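Local coordinates for SusD superfamily protein (Parabacteroides distasonis, PDB 3OTN) that probably binds nutrients, most likely carbohydrates, at the bacterial outer membrane as a member of the SusD family, at residues P155-Y160 / L199-Y204; K423-M428 / V443-Y448. All blocks are in the same frame, centred on the assembly; numbering follows the deposited sequence.

Contact 1. Residues P155-Y160 / L199-Y204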
loop_
_atom_site.group_PDB
_atom_site.type_symbol
_atom_site.label_atom_id
_atom_site.label_comp_id
_atom_site.label_asym_id
_atom_site.label_seq_id
_atom_site.Cartn_x
_atom_site.Cartn_y
_atom_site.Cartn_z
ATOM N N PRO A 155 -11.361 19.564 6.680
ATOM C CA PRO A 155 -10.818 18.690 7.743
ATOM C C PRO A 155 -10.812 17.213 7.376
ATOM O O PRO A 155 -11.742 16.750 6.724
ATOM C CB PRO A 155 -11.761 18.940 8.920
ATOM C CG PRO A 155 -12.259 20.350 8.714
ATOM C CD PRO A 155 -12.366 20.518 7.210
ATOM N N VAL A 156 -9.786 16.486 7.806
ATOM C CA VAL A 156 -9.733 15.046 7.631
ATOM C C VAL A 156 -11.057 14.390 8.050
ATOM O O VAL A 156 -11.640 13.612 7.286
ATOM C CB VAL A 156 -8.531 14.389 8.414
ATOM C CG1 VAL A 156 -8.668 12.857 8.458
ATOM C CG2 VAL A 156 -7.192 14.750 7.781
ATOM N N LYS A 157 -11.568 14.731 9.230
ATOM C CA LYS A 157 -12.815 14.118 9.721
ATOM C C LYS A 157 -13.994 14.249 8.748
ATOM O O LYS A 157 -14.749 13.285 8.552
ATOM C CB LYS A 157 -13.204 14.647 11.111
ATOM C CG LYS A 157 -14.289 13.778 11.789
ATOM C CD LYS A 157 -14.506 14.207 13.256
ATOM C CE LYS A 157 -15.419 13.218 14.029
ATOM N NZ LYS A 157 -16.759 13.144 13.421
ATOM N N GLU A 158 -14.114 15.403 8.103
ATOM C CA GLU A 158 -15.140 15.604 7.089
ATOM C C GLU A 158 -14.957 14.703 5.854
ATOM O O GLU A 158 -15.942 14.210 5.303
ATOM C CB GLU A 158 -15.242 17.087 6.663
ATOM C CG GLU A 158 -15.729 18.084 7.751
ATOM C CD GLU A 158 -15.780 19.545 7.240
ATOM O OE1 GLU A 158 -15.759 19.744 6.007
ATOM O OE2 GLU A 158 -15.847 20.493 8.060
ATOM N N ILE A 159 -13.719 14.497 5.416
ATOM C CA ILE A 159 -13.454 13.650 4.260
ATOM C C ILE A 159 -13.904 12.218 4.599
ATOM O O ILE A 159 -14.603 11.581 3.814
ATOM C CB ILE A 159 -11.961 13.630 3.840
ATOM C CG1 ILE A 159 -11.420 15.026 3.462
ATOM C CG2 ILE A 159 -11.731 12.616 2.732
ATOM C CD1 ILE A 159 -12.272 15.807 2.437
ATOM N N TYR A 160 -13.529 11.732 5.775
ATOM C CA TYR A 160 -13.999 10.431 6.227
ATOM C C TYR A 160 -15.542 10.363 6.378
ATOM O O TYR A 160 -16.176 9.456 5.841
ATOM C CB TYR A 160 -13.370 10.027 7.559
ATOM C CG TYR A 160 -11.994 9.404 7.556
ATOM C CD1 TYR A 160 -11.824 8.024 7.508
ATOM C CD2 TYR A 160 -10.863 10.182 7.730
ATOM C CE1 TYR A 160 -10.525 7.437 7.569
ATOM C CE2 TYR A 160 -9.595 9.622 7.769
ATOM C CZ TYR A 160 -9.428 8.257 7.701
ATOM O OH TYR A 160 -8.172 7.745 7.797
ATOM N N LEU A 199 -10.474 1.035 11.234
ATOM C CA LEU A 199 -9.318 0.830 12.096
ATOM C C LEU A 199 -8.496 2.119 12.220
ATOM O O LEU A 199 -8.087 2.490 13.328
ATOM C CB LEU A 199 -8.431 -0.307 11.566
ATOM C CG LEU A 199 -7.135 -0.626 12.315
ATOM C CD1 LEU A 199 -7.403 -0.971 13.772
ATOM C CD2 LEU A 199 -6.341 -1.759 11.524
ATOM N N THR A 200 -8.281 2.802 11.099
ATOM C CA THR A 200 -7.525 4.067 11.054
ATOM C C THR A 200 -8.276 5.188 11.753
ATOM O O THR A 200 -7.680 5.957 12.513
ATOM C CB THR A 200 -7.176 4.465 9.590
ATOM O OG1 THR A 200 -6.511 3.368 8.947
ATOM C CG2 THR A 200 -6.239 5.693 9.522
ATOM N N TYR A 201 -9.585 5.272 11.510
ATOM C CA TYR A 201 -10.458 6.255 12.175
ATOM C C TYR A 201 -10.385 6.160 13.683
ATOM O O TYR A 201 -10.419 7.176 14.372
ATOM C CB TYR A 201 -11.896 6.055 11.706
ATOM C CG TYR A 201 -12.850 7.210 11.894
ATOM C CD1 TYR A 201 -13.324 7.548 13.149
ATOM C CD2 TYR A 201 -13.334 7.925 10.807
ATOM C CE1 TYR A 201 -14.226 8.573 13.328
ATOM C CE2 TYR A 201 -14.269 8.949 10.976
ATOM C CZ TYR A 201 -14.705 9.270 12.240
ATOM O OH TYR A 201 -15.620 10.263 12.453
ATOM N N ALA A 202 -10.256 4.940 14.200
ATOM C CA ALA A 202 -10.092 4.712 15.634
ATOM C C ALA A 202 -8.708 5.128 16.142
ATOM O O ALA A 202 -8.559 5.471 17.313
ATOM C CB ALA A 202 -10.358 3.252 15.998
ATOM N N GLY A 203 -7.710 5.080 15.268
ATOM C CA GLY A 203 -6.348 5.504 15.584
ATOM C C GLY A 203 -6.137 6.972 15.289
ATOM O O GLY A 203 -7.094 7.745 15.162
ATOM N N TYR A 204 -4.885 7.357 15.154
ATOM C CA TYR A 204 -4.547 8.762 14.897
ATOM C C TYR A 204 -4.643 9.102 13.407
ATOM O O TYR A 204 -4.362 8.242 12.562
ATOM C CB TYR A 204 -3.155 9.077 15.413
ATOM C CG TYR A 204 -2.991 9.034 16.931
ATOM C CD1 TYR A 204 -3.370 10.124 17.747
ATOM C CD2 TYR A 204 -2.376 7.938 17.548
ATOM C CE1 TYR A 204 -3.157 10.094 19.135
ATOM C CE2 TYR A 204 -2.184 7.893 18.923
ATOM C CZ TYR A 204 -2.576 8.952 19.707
ATOM O OH TYR A 204 -2.346 8.858 21.050
#

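Contact 2. Residues K423-M428 / V443-Y448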
loop_
_atom_site.group_PDB
_atom_site.type_symbol
_atom_site.label_atom_id
_atom_site.label_comp_id
_atom_site.label_asym_id
_atom_site.label_seq_id
_atom_site.Cartn_x
_atom_site.Cartn_y
_atom_site.Cartn_z
ATOM N N LYS A 423 2.520 -0.554 3.714
ATOM C CA LYS A 423 1.586 -0.632 4.873
ATOM C C LYS A 423 2.147 -0.067 6.160
ATOM O O LYS A 423 1.397 0.452 6.997
ATOM C CB LYS A 423 1.204 -2.105 5.162
ATOM C CG LYS A 423 0.552 -2.837 4.019
ATOM C CD LYS A 423 -0.764 -2.213 3.623
ATOM C CE LYS A 423 -1.324 -2.888 2.364
ATOM N NZ LYS A 423 -2.751 -2.595 2.282
HETATM N N MSE A 424 3.462 -0.233 6.331
HETATM C CA MSE A 424 4.155 0.080 7.565
HETATM C C MSE A 424 4.052 1.585 7.924
HETATM O O MSE A 424 3.825 1.938 9.095
HETATM C CB MSE A 424 5.622 -0.373 7.437
HETATM C CG MSE A 424 6.461 -0.193 8.647
HETATM SE SE MSE A 424 8.326 -0.645 8.265
HETATM C CE MSE A 424 8.132 -2.605 8.186
ATOM N N TRP A 425 4.258 2.464 6.941
ATOM C CA TRP A 425 4.232 3.911 7.215
ATOM C C TRP A 425 2.835 4.300 7.758
ATOM O O TRP A 425 2.726 4.964 8.780
ATOM C CB TRP A 425 4.593 4.745 5.991
ATOM C CG TRP A 425 4.629 6.225 6.285
ATOM C CD1 TRP A 425 3.808 7.160 5.771
ATOM C CD2 TRP A 425 5.470 6.901 7.222
ATOM N NE1 TRP A 425 4.103 8.390 6.282
ATOM C CE2 TRP A 425 5.124 8.266 7.177
ATOM C CE3 TRP A 425 6.480 6.494 8.080
ATOM C CZ2 TRP A 425 5.754 9.220 7.966
ATOM C CZ3 TRP A 425 7.102 7.425 8.867
ATOM C CH2 TRP A 425 6.741 8.779 8.803
ATOM N N PHE A 426 1.796 3.831 7.086
ATOM C CA PHE A 426 0.413 4.053 7.549
ATOM C C PHE A 426 0.141 3.461 8.958
ATOM O O PHE A 426 -0.513 4.111 9.778
ATOM C CB PHE A 426 -0.597 3.494 6.542
ATOM C CG PHE A 426 -0.627 4.234 5.206
ATOM C CD1 PHE A 426 -0.475 5.610 5.132
ATOM C CD2 PHE A 426 -0.811 3.523 4.031
ATOM C CE1 PHE A 426 -0.526 6.275 3.899
ATOM C CE2 PHE A 426 -0.867 4.159 2.808
ATOM C CZ PHE A 426 -0.726 5.541 2.735
ATOM N N ASP A 427 0.669 2.271 9.249
ATOM C CA ASP A 427 0.601 1.734 10.639
ATOM C C ASP A 427 1.256 2.683 11.683
ATOM O O ASP A 427 0.696 2.966 12.752
ATOM C CB ASP A 427 1.302 0.377 10.744
ATOM C CG ASP A 427 0.567 -0.738 10.065
ATOM O OD1 ASP A 427 -0.572 -0.578 9.555
ATOM O OD2 ASP A 427 1.154 -1.847 10.069
HETATM N N MSE A 428 2.429 3.181 11.348
HETATM C CA MSE A 428 3.142 4.112 12.208
HETATM C C MSE A 428 2.322 5.391 12.475
HETATM O O MSE A 428 2.290 5.878 13.599
HETATM C CB MSE A 428 4.528 4.445 11.634
HETATM C CG MSE A 428 5.497 3.270 11.609
HETATM SE SE MSE A 428 7.142 3.770 10.685
HETATM C CE MSE A 428 8.274 2.199 10.986
ATOM N N VAL A 443 8.141 2.438 20.359
ATOM C CA VAL A 443 8.459 3.726 20.974
ATOM C C VAL A 443 7.585 4.790 20.318
ATOM O O VAL A 443 7.066 4.580 19.230
ATOM C CB VAL A 443 9.970 4.069 20.878
ATOM C CG1 VAL A 443 10.819 2.901 21.370
ATOM C CG2 VAL A 443 10.371 4.382 19.462
ATOM N N ASP A 444 7.398 5.928 20.986
ATOM C CA ASP A 444 6.578 6.975 20.425
ATOM C C ASP A 444 7.196 7.511 19.156
ATOM O O ASP A 444 8.420 7.703 19.079
ATOM C CB ASP A 444 6.381 8.121 21.407
ATOM C CG ASP A 444 5.484 7.747 22.553
ATOM O OD1 ASP A 444 4.822 6.680 22.500
ATOM O OD2 ASP A 444 5.453 8.541 23.504
ATOM N N PHE A 445 6.334 7.737 18.163
ATOM C CA PHE A 445 6.743 8.335 16.899
ATOM C C PHE A 445 7.449 9.659 17.174
ATOM O O PHE A 445 8.551 9.860 16.681
ATOM C CB PHE A 445 5.508 8.526 16.028
ATOM C CG PHE A 445 5.770 9.116 14.656
ATOM C CD1 PHE A 445 6.067 10.464 14.490
ATOM C CD2 PHE A 445 5.552 8.348 13.518
ATOM C CE1 PHE A 445 6.232 11.004 13.224
ATOM C CE2 PHE A 445 5.697 8.883 12.269
ATOM C CZ PHE A 445 6.047 10.225 12.119
ATOM N N ILE A 446 6.813 10.539 17.960
ATOM C CA ILE A 446 7.352 11.872 18.265
ATOM C C ILE A 446 8.467 11.665 19.305
ATOM O O ILE A 446 8.213 11.234 20.423
ATOM C CB ILE A 446 6.253 12.838 18.790
ATOM C CG1 ILE A 446 5.216 13.136 17.693
ATOM C CG2 ILE A 446 6.862 14.192 19.278
ATOM C CD1 ILE A 446 3.951 13.791 18.230
ATOM N N GLY A 447 9.704 11.922 18.915
ATOM C CA GLY A 447 10.876 11.550 19.706
ATOM C C GLY A 447 11.695 10.394 19.146
ATOM O O GLY A 447 12.850 10.231 19.554
ATOM N N TYR A 448 11.161 9.592 18.210
ATOM C CA TYR A 448 11.977 8.503 17.609
ATOM C C TYR A 448 13.263 9.046 16.955
ATOM O O TYR A 448 13.206 10.017 16.186
ATOM C CB TYR A 448 11.196 7.732 16.554
ATOM C CG TYR A 448 11.984 6.645 15.845
ATOM C CD1 TYR A 448 12.385 5.490 16.520
ATOM C CD2 TYR A 448 12.296 6.761 14.475
ATOM C CE1 TYR A 448 13.109 4.479 15.869
ATOM C CE2 TYR A 448 13.018 5.754 13.792
ATOM C CZ TYR A 448 13.415 4.622 14.496
ATOM O OH TYR A 448 14.107 3.647 13.824
#

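Contact 1. Residues P155-Y160 / L199-Y204
Y201 drives the edge of its ring toward the face of Y160, an offset edge-to-face aromatic pair that joins two consecutive helices in the TPR-related helical part of the SusD fold. The ring centroids lie 5.4 Å apart and the planes stand at 90°. The overlap is off-centre: CD2 of Y201 comes to 3.6 Å from CD1 of Y160, while its CE2 sits 3.7 Å from CB of Y160, so the approach falls beside the CB-CG-CD1 side of Y160 and away from its hydroxyl end. That far end of Y160 reaches the other helix at T200, whose methyl CG2 is 3.3 Å from Y160 OH.

K157, one helical turn before Y160, adds a polar touch. Its CG lies anti to the backbone N (chi1 -166°) and the chain runs extended until a bend at chi4 (-61°) brings NZ beside the Y201 hydroxyl. The bond from K157 NZ to Y201 OH is weak, and the main partner of both groups is D161, whose carboxylate forms a salt bridge with K157 through OD2 and a hydrogen bond with Y201 OH through OD1. The phenol is thereby tied at its tip as well as packed along its edge, which probably limits its freedom to shift.

Further out, F127 of helix 108-133 touches both Y160 and T200, L206 touches both tyrosines, and Y212 stacks on Y201. The first turn of helix 156-172 thus meets the last turn of helix 187-202, with the CA atoms of Y160 and Y201 8.1 Å apart. T200 turns its OG1 back to the carbonyl O of D196 in its own helix, leaving CG2 as its nearest atom to Y160.

Contact 2. Residues K423-M428 / V443-Y448
W425 and F445 meet with the indole running across the phenyl side chain almost perpendicularly. The planes of the indole six-membered ring and the phenyl ring make 52°, with centroids 5.7 Å apart. The outer corner of the indole does the touching: CH2 of W425 is 3.6 Å from CE2 of F445 and lies at the phenyl edge, near its plane. With CG anti to the backbone N (chi1 -179°), F445 projects toward helix 424-431, where its CD2 also comes 4.1 Å from the carbonyl O of M428. The selenomethionine side chain of M428 approaches through CB, not through its selenium.

The contact packs the antiparallel hairpin 433-435/442-444 back on helix 424-431, just before it in the RagB/SusD region. F445 follows strand 442-444 and opens a type II beta turn to Y448, closed by the bond from Y448 N to F445 O. G447 takes the positive phi of that turn. F463 meets W425 and Y456 meets F445, while I434 touches F445 and M428. Replacing F445 with an alanine is likely to open a gap beside W425 CH2 and cost Y456 one of its aromatic neighbours, Y448 remaining. Across these segments the chemistry is apolar, so this contact probably depends on apolar burial and ring packing, the backbone bond of F445 to R432 helping to place the turn.

In the fold
The centres of contacts 1 and 2 are about 17 Å apart and their nearest atoms about 6 Å, so they do not touch directly; in sequence, contact 1 closes before contact 2 opens. Helix 424-431, which supplies one side of contact 2, connects them: its R430 packs against L199 and T200, bonds through its backbone to Y204, and forms a salt bridge with D427. Just beyond, the side chain of R432 touches Y204. Helix 108-133 is a second bridge, lining contact 1 through F127 and reaching F426 by a cation-pi contact of R131. The contacts thus link the TPR-related helices to the later RagB/SusD part of the chain.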